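PDB 6XSX: ZmpA Glycopeptidase from Clostridium perfringens, which cleaves glycosylated proteins as a metallopeptidase of the M60 family, this chain being the catalytic module of a longer multidomain protein. Local coordinates for residues Phe306-Gly311 / Gln357-Asp362; Asn320-Asn325 / Ala434-Tyr439; Val352-Gln357 / Glu407-Asp412; Tyr481-Asp486 / Asn496-His501. All coordinates share one frame; numbering follows the deposited sequence.

How the interactions relate
Interactions 1, 2 and 3 form one connected helical region, and interaction 4 lies apart in the C-terminal beta-sandwich. Helix 347-361 runs through the group: interactions 1 and 3 both use it and share Gln357. The amide NE2 of Gln357 probably bonds Ala434 O of interaction 2 at 2.8 Å. Trp356 NE1 and Asp436 OD1 make a second such link between interactions 2 and 3, at 3.1 Å. The centres of interactions 1 and 2 are about 12 Å apart. Interaction 4 touches none of the others; its nearest atoms come within about 6 Å of interaction 2. A possible HExxH metal site, His281, Glu282 and His285, belongs to none of them.

Interaction 1: residues Phe306-Gly311 / Gln357-Asp362; sequences FERIKG and QLQLYD. With EDO (1,2-ethanediol), chain G.
A helix C-terminus met by an arginine joins helix 301-309 to helix 347-361: Arg308 points its guanidinium at the last-turn carbonyls of Gln359 and Leu360. Arg308 NH1 donates to Gln359 O at 3.0 Å, with a bent N-H...O angle of 144°. The donor stands well above the carbonyl plane. CG of Arg308 is anti to its own backbone N (chi1 174°), and the chain then runs extended to NE. This carries the guanidinium across a backbone gap of 9.0 Å between Arg308 CA and Leu360 CA. One face of the guanidinium lies against Leu360 CD2, 4.4 Å from CZ.

Two waters complete the link. Water 1 accepts from Arg308 NH1 at 2.7 Å and from Gln359 NE2. Water 2 accepts from Arg308 NH2 and donates to Leu360 O at 3.1 Å. The Gln359 amide itself is held mainly from outside, by Trp366 N on OE1 and Lys363 O on NE2. Tyr439 packs on both Arg308 and Leu360.

Past the helix, Asp362 OD2 takes a bond from an ethanediol, probably from the crystallisation liquor. Gly311 ends the other helix in a Schellman motif. The positive charge near these carbonyls probably suits the negative end of the helix dipole. The extended arginine of helix 301-309 thus serves the carbonyl end of helix 347-361, in the helical part of the M60 peptidase module.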
# COMPACT_ATOMS: atom_id res chain seq x y z
N PHE A 306 -2.60 5.51 -4.31
CA PHE A 306 -2.91 4.65 -5.43
C PHE A 306 -4.29 4.98 -5.99
O PHE A 306 -4.51 4.83 -7.19
CB PHE A 306 -2.64 3.17 -5.11
CG PHE A 306 -1.26 2.72 -5.51
CD1 PHE A 306 -1.00 2.30 -6.81
CD2 PHE A 306 -0.20 2.75 -4.61
CE1 PHE A 306 0.28 1.92 -7.19
CE2 PHE A 306 1.08 2.37 -4.99
CZ PHE A 306 1.31 1.94 -6.28
N GLU A 307 -5.20 5.44 -5.11
CA GLU A 307 -6.49 5.96 -5.54
C GLU A 307 -6.29 7.24 -6.35
O GLU A 307 -6.83 7.38 -7.45
CB GLU A 307 -7.39 6.17 -4.33
CG GLU A 307 -8.10 4.90 -3.91
CD GLU A 307 -8.85 4.94 -2.59
OE1 GLU A 307 -8.50 5.78 -1.72
OE2 GLU A 307 -9.78 4.12 -2.44
N ARG A 308 -5.49 8.17 -5.82
CA ARG A 308 -5.29 9.46 -6.47
C ARG A 308 -4.61 9.29 -7.83
O ARG A 308 -5.03 9.92 -8.79
CB ARG A 308 -4.47 10.40 -5.59
CG ARG A 308 -4.11 11.72 -6.26
CD ARG A 308 -2.95 12.37 -5.55
NE ARG A 308 -2.79 13.78 -5.91
CZ ARG A 308 -2.01 14.66 -5.29
NH1 ARG A 308 -1.27 14.29 -4.25
NH2 ARG A 308 -1.97 15.90 -5.72
N ILE A 309 -3.57 8.45 -7.91
CA ILE A 309 -2.82 8.40 -9.16
C ILE A 309 -3.65 7.76 -10.27
O ILE A 309 -3.27 7.86 -11.43
CB ILE A 309 -1.42 7.76 -9.03
CG1 ILE A 309 -1.50 6.27 -8.68
CG2 ILE A 309 -0.56 8.56 -8.07
CD1 ILE A 309 -0.15 5.60 -8.51
N LYS A 310 -4.78 7.12 -9.93
CA LYS A 310 -5.65 6.51 -10.93
C LYS A 310 -6.88 7.38 -11.18
O LYS A 310 -7.74 7.00 -11.99
CB LYS A 310 -6.05 5.09 -10.51
CG LYS A 310 -4.96 4.02 -10.58
CD LYS A 310 -5.48 2.57 -10.51
CE LYS A 310 -6.50 2.32 -9.42
NZ LYS A 310 -5.92 2.40 -8.06
N GLY A 311 -6.98 8.53 -10.51
CA GLY A 311 -8.14 9.42 -10.64
C GLY A 311 -9.37 8.91 -9.90
O GLY A 311 -10.49 9.32 -10.17
N GLN A 357 -4.19 15.69 3.48
CA GLN A 357 -4.40 17.05 3.00
C GLN A 357 -3.07 17.70 2.60
O GLN A 357 -3.00 18.37 1.57
CB GLN A 357 -5.09 17.91 4.06
CG GLN A 357 -6.54 17.53 4.31
CD GLN A 357 -7.22 18.48 5.25
OE1 GLN A 357 -6.69 18.81 6.31
NE2 GLN A 357 -8.41 18.93 4.88
N LEU A 358 -2.04 17.54 3.44
CA LEU A 358 -0.72 18.08 3.15
C LEU A 358 -0.16 17.45 1.88
O LEU A 358 0.55 18.12 1.13
CB LEU A 358 0.22 17.88 4.34
CG LEU A 358 -0.17 18.61 5.63
CD1 LEU A 358 0.76 18.25 6.78
CD2 LEU A 358 -0.22 20.12 5.43
N GLN A 359 -0.51 16.17 1.63
CA GLN A 359 -0.03 15.44 0.46
C GLN A 359 -0.81 15.87 -0.79
O GLN A 359 -0.25 15.91 -1.88
CB GLN A 359 -0.14 13.93 0.68
CG GLN A 359 0.27 13.09 -0.52
CD GLN A 359 1.74 13.17 -0.85
OE1 GLN A 359 2.57 13.59 -0.04
NE2 GLN A 359 2.09 12.77 -2.06
N LEU A 360 -2.09 16.19 -0.62
CA LEU A 360 -2.87 16.75 -1.72
C LEU A 360 -2.26 18.10 -2.12
O LEU A 360 -2.16 18.42 -3.30
CB LEU A 360 -4.33 16.90 -1.29
CG LEU A 360 -5.15 15.61 -1.19
CD1 LEU A 360 -6.46 15.87 -0.44
CD2 LEU A 360 -5.47 15.06 -2.57
N TYR A 361 -1.85 18.89 -1.12
CA TYR A 361 -1.33 20.23 -1.33
C TYR A 361 0.02 20.18 -2.04
O TYR A 361 0.26 20.97 -2.94
CB TYR A 361 -1.24 21.00 -0.01
CG TYR A 361 -0.53 22.33 -0.11
CD1 TYR A 361 -1.09 23.39 -0.81
CD2 TYR A 361 0.71 22.53 0.48
CE1 TYR A 361 -0.45 24.61 -0.92
CE2 TYR A 361 1.37 23.74 0.38
CZ TYR A 361 0.79 24.79 -0.31
OH TYR A 361 1.43 25.98 -0.43
N ASP A 362 0.87 19.22 -1.63
CA ASP A 362 2.21 19.09 -2.18
C ASP A 362 2.63 17.62 -2.14
O ASP A 362 2.96 17.08 -1.09
CB ASP A 362 3.20 19.99 -1.41
CG ASP A 362 4.61 20.05 -1.99
OD1 ASP A 362 5.03 19.10 -2.68
OD2 ASP A 362 5.28 21.06 -1.72
C1 EDO G . 6.73 19.32 1.12
O1 EDO G . 7.90 18.65 0.69
C2 EDO G . 6.93 20.79 1.26
O2 EDO G . 7.76 21.31 0.24
O HOH W 1 -0.46 11.75 -3.87
O HOH W 2 0.20 18.33 -5.29

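Interaction 2: residues Asn320-Asn325 / Ala434-Tyr439; sequences NLWERN and ANDKMY. With EDO (1,2-ethanediol), chain E.
Trp322 of helix 321-331 reaches from its helix to the turn at Ala434-Asp436. From CB the side chain heads toward that turn, with CG anti to the carbonyl carbon (chi1 -65°). At the ring fusion, CD2 meets Asn435 CB at 3.8 Å. The six-membered ring then lies over Asn435 CA, which sits 3.8 Å from the centroid and close to the ring normal, a CH-pi contact. Farther along, CZ3 comes to 3.4 Å from Ala434 O, obliquely to the ring. CZ2 lies 3.4 Å from Asp436 OD1. On the pyrrole side, NE1 donates to Asp436 OD2 at 3.1 Å. This bond is nearly straight, 167° at the hydrogen. The oxygen lies in the indole plane, but the donor stands above the carboxylate, whose plane is 88° from that of the ring.

The carboxylate has further partners. OD2 is bonded by Ser314 OG and Thr317 OG1, and OD1 by Trp356 NE1. Several donors thus fix this buried group and would favour its charged form. Asn435 OD1 accepts from Lys437 N at 3.0 Å, in a capping box with Met438 whose reciprocal bond, from Asn435 N to Met438 SD, is weak. Trp322 therefore sits between helix 315-318, Gln357 of helix 347-361 and the start of helix 437-440, with strand 478-485 lying beyond Asn435 and Lys437.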
# COMPACT_ATOMS: atom_id res chain seq x y z
N ASN A 320 -17.52 9.41 2.69
CA ASN A 320 -18.25 10.66 2.90
C ASN A 320 -17.71 11.44 4.10
O ASN A 320 -18.46 12.16 4.75
CB ASN A 320 -19.75 10.41 3.16
CG ASN A 320 -20.48 9.64 2.08
OD1 ASN A 320 -20.20 9.78 0.89
ND2 ASN A 320 -21.46 8.83 2.48
N LEU A 321 -16.41 11.29 4.41
CA LEU A 321 -15.86 11.82 5.64
C LEU A 321 -15.49 13.30 5.52
O LEU A 321 -15.44 14.01 6.52
CB LEU A 321 -14.65 10.99 6.07
CG LEU A 321 -14.95 9.56 6.53
CD1 LEU A 321 -13.68 8.86 6.99
CD2 LEU A 321 -16.00 9.55 7.64
N TRP A 322 -15.18 13.75 4.30
CA TRP A 322 -14.90 15.16 4.10
C TRP A 322 -16.07 15.98 4.65
O TRP A 322 -15.86 16.88 5.46
CB TRP A 322 -14.64 15.49 2.63
CG TRP A 322 -13.43 14.88 1.99
CD1 TRP A 322 -13.41 14.06 0.90
CD2 TRP A 322 -12.05 15.09 2.35
NE1 TRP A 322 -12.13 13.74 0.56
CE2 TRP A 322 -11.27 14.36 1.43
CE3 TRP A 322 -11.40 15.83 3.35
CZ2 TRP A 322 -9.87 14.33 1.49
CZ3 TRP A 322 -10.02 15.81 3.41
CH2 TRP A 322 -9.27 15.07 2.49
N GLU A 323 -17.29 15.61 4.23
CA GLU A 323 -18.49 16.37 4.54
C GLU A 323 -19.04 16.02 5.93
O GLU A 323 -19.57 16.89 6.62
CB GLU A 323 -19.55 16.21 3.44
CG GLU A 323 -19.15 16.82 2.10
CD GLU A 323 -18.91 18.32 2.09
OE1 GLU A 323 -19.74 19.05 2.64
OE2 GLU A 323 -17.88 18.78 1.53
N ARG A 324 -18.93 14.75 6.34
CA ARG A 324 -19.53 14.31 7.60
C ARG A 324 -18.68 14.72 8.80
O ARG A 324 -19.20 14.88 9.90
CB ARG A 324 -19.68 12.79 7.64
CG ARG A 324 -20.90 12.26 6.91
CD ARG A 324 -20.93 10.75 6.98
NE ARG A 324 -22.18 10.27 6.41
CZ ARG A 324 -22.61 9.01 6.43
NH1 ARG A 324 -21.88 8.06 7.00
NH2 ARG A 324 -23.77 8.70 5.88
N ASN A 325 -17.36 14.86 8.60
CA ASN A 325 -16.43 14.83 9.71
C ASN A 325 -15.43 15.98 9.62
O ASN A 325 -15.34 16.80 10.54
CB ASN A 325 -15.65 13.52 9.76
CG ASN A 325 -16.26 12.49 10.70
OD1 ASN A 325 -15.79 12.34 11.83
ND2 ASN A 325 -17.28 11.79 10.23
N ALA A 434 -8.15 21.44 2.16
CA ALA A 434 -7.79 20.51 1.09
C ALA A 434 -8.76 19.32 1.09
O ALA A 434 -9.16 18.85 2.16
CB ALA A 434 -6.37 20.02 1.25
N ASN A 435 -9.12 18.87 -0.11
CA ASN A 435 -9.97 17.71 -0.30
C ASN A 435 -9.75 17.13 -1.70
O ASN A 435 -9.07 17.75 -2.52
CB ASN A 435 -11.44 18.02 0.02
CG ASN A 435 -12.08 18.94 -1.00
OD1 ASN A 435 -12.45 18.49 -2.08
ND2 ASN A 435 -12.21 20.22 -0.68
N ASP A 436 -10.32 15.95 -1.95
CA ASP A 436 -10.09 15.16 -3.15
C ASP A 436 -10.45 15.92 -4.43
O ASP A 436 -9.93 15.56 -5.49
CB ASP A 436 -10.77 13.79 -3.08
CG ASP A 436 -10.19 12.88 -2.00
OD1 ASP A 436 -9.06 13.14 -1.56
OD2 ASP A 436 -10.88 11.95 -1.59
N LYS A 437 -11.31 16.94 -4.37
CA LYS A 437 -11.65 17.69 -5.58
C LYS A 437 -10.39 18.27 -6.23
O LYS A 437 -10.36 18.46 -7.45
CB LYS A 437 -12.70 18.78 -5.32
CG LYS A 437 -14.07 18.24 -4.94
CD LYS A 437 -15.20 19.19 -5.26
CE LYS A 437 -15.32 19.48 -6.74
NZ LYS A 437 -16.38 20.48 -7.00
N MET A 438 -9.34 18.49 -5.43
CA MET A 438 -8.10 19.09 -5.90
C MET A 438 -7.47 18.25 -7.02
O MET A 438 -6.82 18.82 -7.89
CB MET A 438 -7.09 19.27 -4.76
CG MET A 438 -7.45 20.40 -3.79
SD MET A 438 -6.47 20.30 -2.26
CE MET A 438 -4.84 20.66 -2.92
N TYR A 439 -7.68 16.92 -7.02
CA TYR A 439 -7.26 16.10 -8.15
C TYR A 439 -8.44 15.70 -9.04
O TYR A 439 -8.27 15.58 -10.26
CB TYR A 439 -6.36 14.93 -7.75
CG TYR A 439 -7.04 13.80 -7.00
CD1 TYR A 439 -7.02 13.77 -5.61
CD2 TYR A 439 -7.68 12.77 -7.66
CE1 TYR A 439 -7.63 12.74 -4.90
CE2 TYR A 439 -8.29 11.73 -6.97
CZ TYR A 439 -8.26 11.72 -5.59
OH TYR A 439 -8.84 10.70 -4.88
C1 EDO E . -17.93 23.16 -4.60
O1 EDO E . -16.87 22.32 -5.00
C2 EDO E . -19.21 22.94 -5.32
O2 EDO E . -19.04 22.24 -6.53

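Interaction 3: residues Val352-Gln357 / Glu407-Asp412; sequences VAPLWQ and ERHGMD
The end of helix 403-408 meets helix 347-361 through His409, whose ring rests on Pro354 and bonds Gln357. Glu407 and Arg408, at the end of the helix, do not touch the facing segment; their charges are paired elsewhere. Glu407 pairs with Lys418, and Arg408 forms salt bridges with Glu404 and Asp333.

His409 follows and carries the contact. Its CG is anti to the carbonyl carbon (chi1 -81°), and its imidazole meets Pro354 with a face and Gln357 with an edge. Pro354 CB stands over that face, 3.8 Å from the centroid, in a CH-pi contact. Pro354 CD comes to 3.7 Å from His409 ND1. At the ring edge, NE2 donates to Gln357 OE1 at 2.6 Å, with an angle of 139°. The oxygen lies near the ring plane, while the amide plane is turned 84° from it. Gln357 NE2 is taken by the carbonyls of Trp432 and Ala434, which fixes the amide rotation and leaves OE1 directed at the histidine. Ala353 CB touches CE1 at 4.1 Å. His405 also meets the His409 ring edge-to-face and bonds Pro354 O.

Gly410 then takes a positive phi, and its N bonds Glu407 O at 3.0 Å. The turn is a Schellman motif ending helix 403-408, and it places the histidine against the proline kink of helix 347-361, a helix-to-helix junction of the M60 module.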
# COMPACT_ATOMS: atom_id res chain seq x y z
N VAL A 352 -5.82 10.21 9.69
CA VAL A 352 -4.84 10.37 8.62
C VAL A 352 -5.14 11.64 7.82
O VAL A 352 -4.24 12.17 7.17
CB VAL A 352 -4.74 9.12 7.72
CG1 VAL A 352 -5.82 9.07 6.65
CG2 VAL A 352 -3.36 9.02 7.07
N ALA A 353 -6.39 12.13 7.92
CA ALA A 353 -6.90 13.24 7.11
C ALA A 353 -5.91 14.41 7.03
O ALA A 353 -5.61 14.87 5.93
CB ALA A 353 -8.26 13.69 7.60
N PRO A 354 -5.38 14.94 8.16
CA PRO A 354 -4.48 16.10 8.10
C PRO A 354 -3.21 15.88 7.27
O PRO A 354 -2.68 16.83 6.68
CB PRO A 354 -4.11 16.34 9.58
CG PRO A 354 -4.42 15.02 10.27
CD PRO A 354 -5.64 14.51 9.54
N LEU A 355 -2.73 14.64 7.26
CA LEU A 355 -1.52 14.26 6.54
C LEU A 355 -1.85 14.11 5.06
O LEU A 355 -1.07 14.53 4.21
CB LEU A 355 -0.98 12.94 7.12
CG LEU A 355 -0.45 13.04 8.56
CD1 LEU A 355 -0.15 11.65 9.12
CD2 LEU A 355 0.78 13.92 8.64
N TRP A 356 -3.00 13.51 4.76
CA TRP A 356 -3.46 13.36 3.39
C TRP A 356 -3.62 14.74 2.73
O TRP A 356 -3.23 14.93 1.58
CB TRP A 356 -4.75 12.53 3.34
CG TRP A 356 -5.28 12.34 1.95
CD1 TRP A 356 -6.51 12.71 1.48
CD2 TRP A 356 -4.58 11.77 0.84
NE1 TRP A 356 -6.63 12.37 0.16
CE2 TRP A 356 -5.46 11.81 -0.27
CE3 TRP A 356 -3.30 11.21 0.66
CZ2 TRP A 356 -5.10 11.32 -1.53
CZ3 TRP A 356 -2.95 10.74 -0.59
CH2 TRP A 356 -3.84 10.79 -1.67
N GLN A 357 -4.19 15.69 3.48
CA GLN A 357 -4.40 17.05 3.00
C GLN A 357 -3.07 17.70 2.60
O GLN A 357 -3.00 18.37 1.57
CB GLN A 357 -5.09 17.91 4.06
CG GLN A 357 -6.54 17.53 4.31
CD GLN A 357 -7.22 18.48 5.25
OE1 GLN A 357 -6.69 18.81 6.31
NE2 GLN A 357 -8.41 18.93 4.88
N GLU A 407 -4.13 21.30 15.05
CA GLU A 407 -5.08 21.52 16.14
C GLU A 407 -6.50 21.74 15.60
O GLU A 407 -7.46 21.44 16.30
CB GLU A 407 -4.54 22.46 17.23
CG GLU A 407 -4.69 23.94 16.97
CD GLU A 407 -3.96 24.84 17.95
OE1 GLU A 407 -3.47 25.90 17.51
OE2 GLU A 407 -3.87 24.50 19.16
N ARG A 408 -6.63 22.16 14.33
CA ARG A 408 -7.97 22.34 13.77
C ARG A 408 -8.64 20.99 13.52
O ARG A 408 -9.87 20.92 13.46
CB ARG A 408 -7.93 23.20 12.50
CG ARG A 408 -7.74 24.69 12.78
CD ARG A 408 -7.96 25.47 11.50
NE ARG A 408 -7.98 26.89 11.80
CZ ARG A 408 -9.09 27.62 11.93
NH1 ARG A 408 -10.29 27.07 11.79
NH2 ARG A 408 -8.98 28.91 12.21
N HIS A 409 -7.85 19.93 13.39
CA HIS A 409 -8.36 18.58 13.22
C HIS A 409 -8.72 17.96 14.58
O HIS A 409 -9.22 16.83 14.63
CB HIS A 409 -7.34 17.71 12.47
CG HIS A 409 -7.37 17.92 10.99
ND1 HIS A 409 -8.15 17.14 10.16
CD2 HIS A 409 -6.74 18.81 10.20
CE1 HIS A 409 -7.98 17.53 8.91
NE2 HIS A 409 -7.12 18.56 8.91
N GLY A 410 -8.45 18.71 15.65
CA GLY A 410 -8.83 18.34 17.01
C GLY A 410 -7.71 17.66 17.78
O GLY A 410 -7.95 17.08 18.83
N MET A 411 -6.48 17.74 17.25
CA MET A 411 -5.33 17.20 17.96
C MET A 411 -4.88 18.21 19.02
O MET A 411 -5.02 19.42 18.82
CB MET A 411 -4.17 16.95 16.99
CG MET A 411 -2.95 16.40 17.67
SD MET A 411 -1.51 16.48 16.60
CE MET A 411 -2.03 15.36 15.29
N ASP A 412 -4.35 17.70 20.14
CA ASP A 412 -3.88 18.55 21.22
C ASP A 412 -2.40 18.85 20.99
O ASP A 412 -1.56 17.99 21.24
CB ASP A 412 -4.12 17.91 22.58
CG ASP A 412 -4.07 18.88 23.76
OD1 ASP A 412 -3.24 19.81 23.73
OD2 ASP A 412 -4.86 18.68 24.69

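Interaction 4: residues Tyr481-Asp486 / Asn496-His501; sequences YEISRD and NNFVDH
Arg485 and Asp500 join two strands across a beta-sandwich by a salt bridge. Arg485 NH1 donates to Asp500 OD2 at 2.7 Å, with an N-H...O angle of 145°. The nitrogen uses the syn lone pair of that oxygen. The guanidinium and carboxylate planes are nearly coplanar, 6° apart, so the two groups meet at their edges. The second oxygen, Asp500 OD1, is also near, 2.9 Å from NH1. The arginine chain bends at its third torsion, which turns the guanidinium toward the aspartate.

Both oxygens of Asp500 have other partners. OD2 is bonded by Tyr511 OH, its strongest partner, and OD1 by Gly502 N. These bonds hold the carboxylate in the plane of the guanidinium and would favour its charged form. Elsewhere on its edge, Arg485 NE makes a long salt bridge of 3.7 Å to Asp486 OD2, while Asp486 OD1 accepts from Glu510 N. The three charged residues thus form a network near one end of the strands.

Alongside, Ile483 CD1 covers one face of the Phe498 ring, 3.5 Å from CG and 3.9 Å from the centroid, in a CH-pi contact. The backbones stay 8.0 Å apart between Ile483 CA and Phe498 CA. One sheet runs 452-459, 463-470, 497-500; the other runs 488-493, 478-485, 511-517, 526-528. This order, A-B-E against C'-C-F-G, is typical of a fibronectin type III-like sandwich.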
# COMPACT_ATOMS: atom_id res chain seq x y z
N TYR A 481 -16.58 25.95 -0.72
CA TYR A 481 -16.96 27.29 -0.31
C TYR A 481 -16.94 27.37 1.20
O TYR A 481 -17.46 26.49 1.89
CB TYR A 481 -18.36 27.66 -0.82
CG TYR A 481 -18.52 27.61 -2.32
CD1 TYR A 481 -18.35 28.75 -3.09
CD2 TYR A 481 -18.83 26.43 -2.97
CE1 TYR A 481 -18.48 28.72 -4.47
CE2 TYR A 481 -18.96 26.38 -4.35
CZ TYR A 481 -18.79 27.53 -5.10
OH TYR A 481 -18.93 27.49 -6.46
N GLU A 482 -16.34 28.45 1.70
CA GLU A 482 -16.34 28.75 3.11
C GLU A 482 -17.48 29.72 3.41
O GLU A 482 -17.65 30.74 2.72
CB GLU A 482 -14.98 29.34 3.47
CG GLU A 482 -14.94 29.93 4.87
CD GLU A 482 -13.75 30.86 5.06
OE1 GLU A 482 -13.82 32.00 4.57
OE2 GLU A 482 -12.75 30.41 5.66
N ILE A 483 -18.24 29.40 4.47
CA ILE A 483 -19.41 30.18 4.84
C ILE A 483 -19.12 30.89 6.16
O ILE A 483 -18.82 30.25 7.15
CB ILE A 483 -20.67 29.29 4.94
CG1 ILE A 483 -20.93 28.52 3.64
CG2 ILE A 483 -21.88 30.11 5.36
CD1 ILE A 483 -20.30 27.15 3.60
N SER A 484 -19.24 32.23 6.14
CA SER A 484 -19.15 33.05 7.34
C SER A 484 -20.51 33.68 7.64
O SER A 484 -21.28 33.96 6.73
CB SER A 484 -18.09 34.12 7.18
OG SER A 484 -16.80 33.54 7.29
N ARG A 485 -20.80 33.86 8.94
CA ARG A 485 -22.02 34.54 9.36
C ARG A 485 -21.68 35.53 10.47
O ARG A 485 -20.95 35.18 11.40
CB ARG A 485 -23.10 33.56 9.83
CG ARG A 485 -24.45 34.23 10.07
CD ARG A 485 -25.48 33.42 10.84
NE ARG A 485 -25.00 33.02 12.16
CZ ARG A 485 -24.86 31.76 12.57
NH1 ARG A 485 -25.17 30.75 11.77
NH2 ARG A 485 -24.40 31.52 13.79
N ASP A 486 -22.19 36.76 10.35
CA ASP A 486 -21.98 37.82 11.33
C ASP A 486 -20.52 37.84 11.79
O ASP A 486 -20.25 38.01 12.98
CB ASP A 486 -22.98 37.72 12.49
CG ASP A 486 -24.42 37.45 12.08
OD1 ASP A 486 -24.86 38.02 11.05
OD2 ASP A 486 -25.10 36.67 12.78
N ASN A 496 -22.12 22.03 -3.51
CA ASN A 496 -22.78 23.23 -4.02
C ASN A 496 -23.85 23.73 -3.05
O ASN A 496 -24.64 24.59 -3.42
CB ASN A 496 -23.36 23.03 -5.43
CG ASN A 496 -24.43 21.96 -5.51
OD1 ASN A 496 -24.97 21.50 -4.50
ND2 ASN A 496 -24.76 21.53 -6.72
N ASN A 497 -23.90 23.20 -1.83
CA ASN A 497 -24.96 23.63 -0.92
C ASN A 497 -24.51 23.53 0.53
O ASN A 497 -23.86 22.56 0.92
CB ASN A 497 -26.26 22.84 -1.15
CG ASN A 497 -27.44 23.46 -0.44
OD1 ASN A 497 -27.72 23.11 0.71
ND2 ASN A 497 -28.10 24.41 -1.08
N PHE A 498 -24.88 24.53 1.34
CA PHE A 498 -24.63 24.49 2.77
C PHE A 498 -25.89 24.88 3.54
O PHE A 498 -26.49 25.91 3.25
CB PHE A 498 -23.53 25.50 3.15
CG PHE A 498 -23.25 25.56 4.63
CD1 PHE A 498 -22.48 24.57 5.24
CD2 PHE A 498 -23.74 26.59 5.41
CE1 PHE A 498 -22.22 24.62 6.61
CE2 PHE A 498 -23.48 26.64 6.77
CZ PHE A 498 -22.72 25.66 7.37
N VAL A 499 -26.26 24.06 4.54
CA VAL A 499 -27.41 24.37 5.38
C VAL A 499 -26.93 24.90 6.73
O VAL A 499 -26.24 24.20 7.48
CB VAL A 499 -28.38 23.19 5.54
CG1 VAL A 499 -29.40 23.48 6.64
CG2 VAL A 499 -29.09 22.83 4.24
N ASP A 500 -27.32 26.15 7.03
CA ASP A 500 -27.04 26.78 8.30
C ASP A 500 -28.22 26.55 9.24
O ASP A 500 -29.26 27.20 9.12
CB ASP A 500 -26.71 28.26 8.13
CG ASP A 500 -26.40 28.98 9.43
OD1 ASP A 500 -26.11 28.30 10.44
OD2 ASP A 500 -26.43 30.23 9.43
N HIS A 501 -28.04 25.61 10.18
CA HIS A 501 -29.05 25.18 11.13
C HIS A 501 -29.07 26.09 12.36
O HIS A 501 -29.88 25.88 13.26
CB HIS A 501 -28.76 23.76 11.63
CG HIS A 501 -28.81 22.69 10.59
ND1 HIS A 501 -27.68 22.21 9.96
CD2 HIS A 501 -29.85 21.96 10.12
CE1 HIS A 501 -28.02 21.25 9.12
NE2 HIS A 501 -29.34 21.08 9.20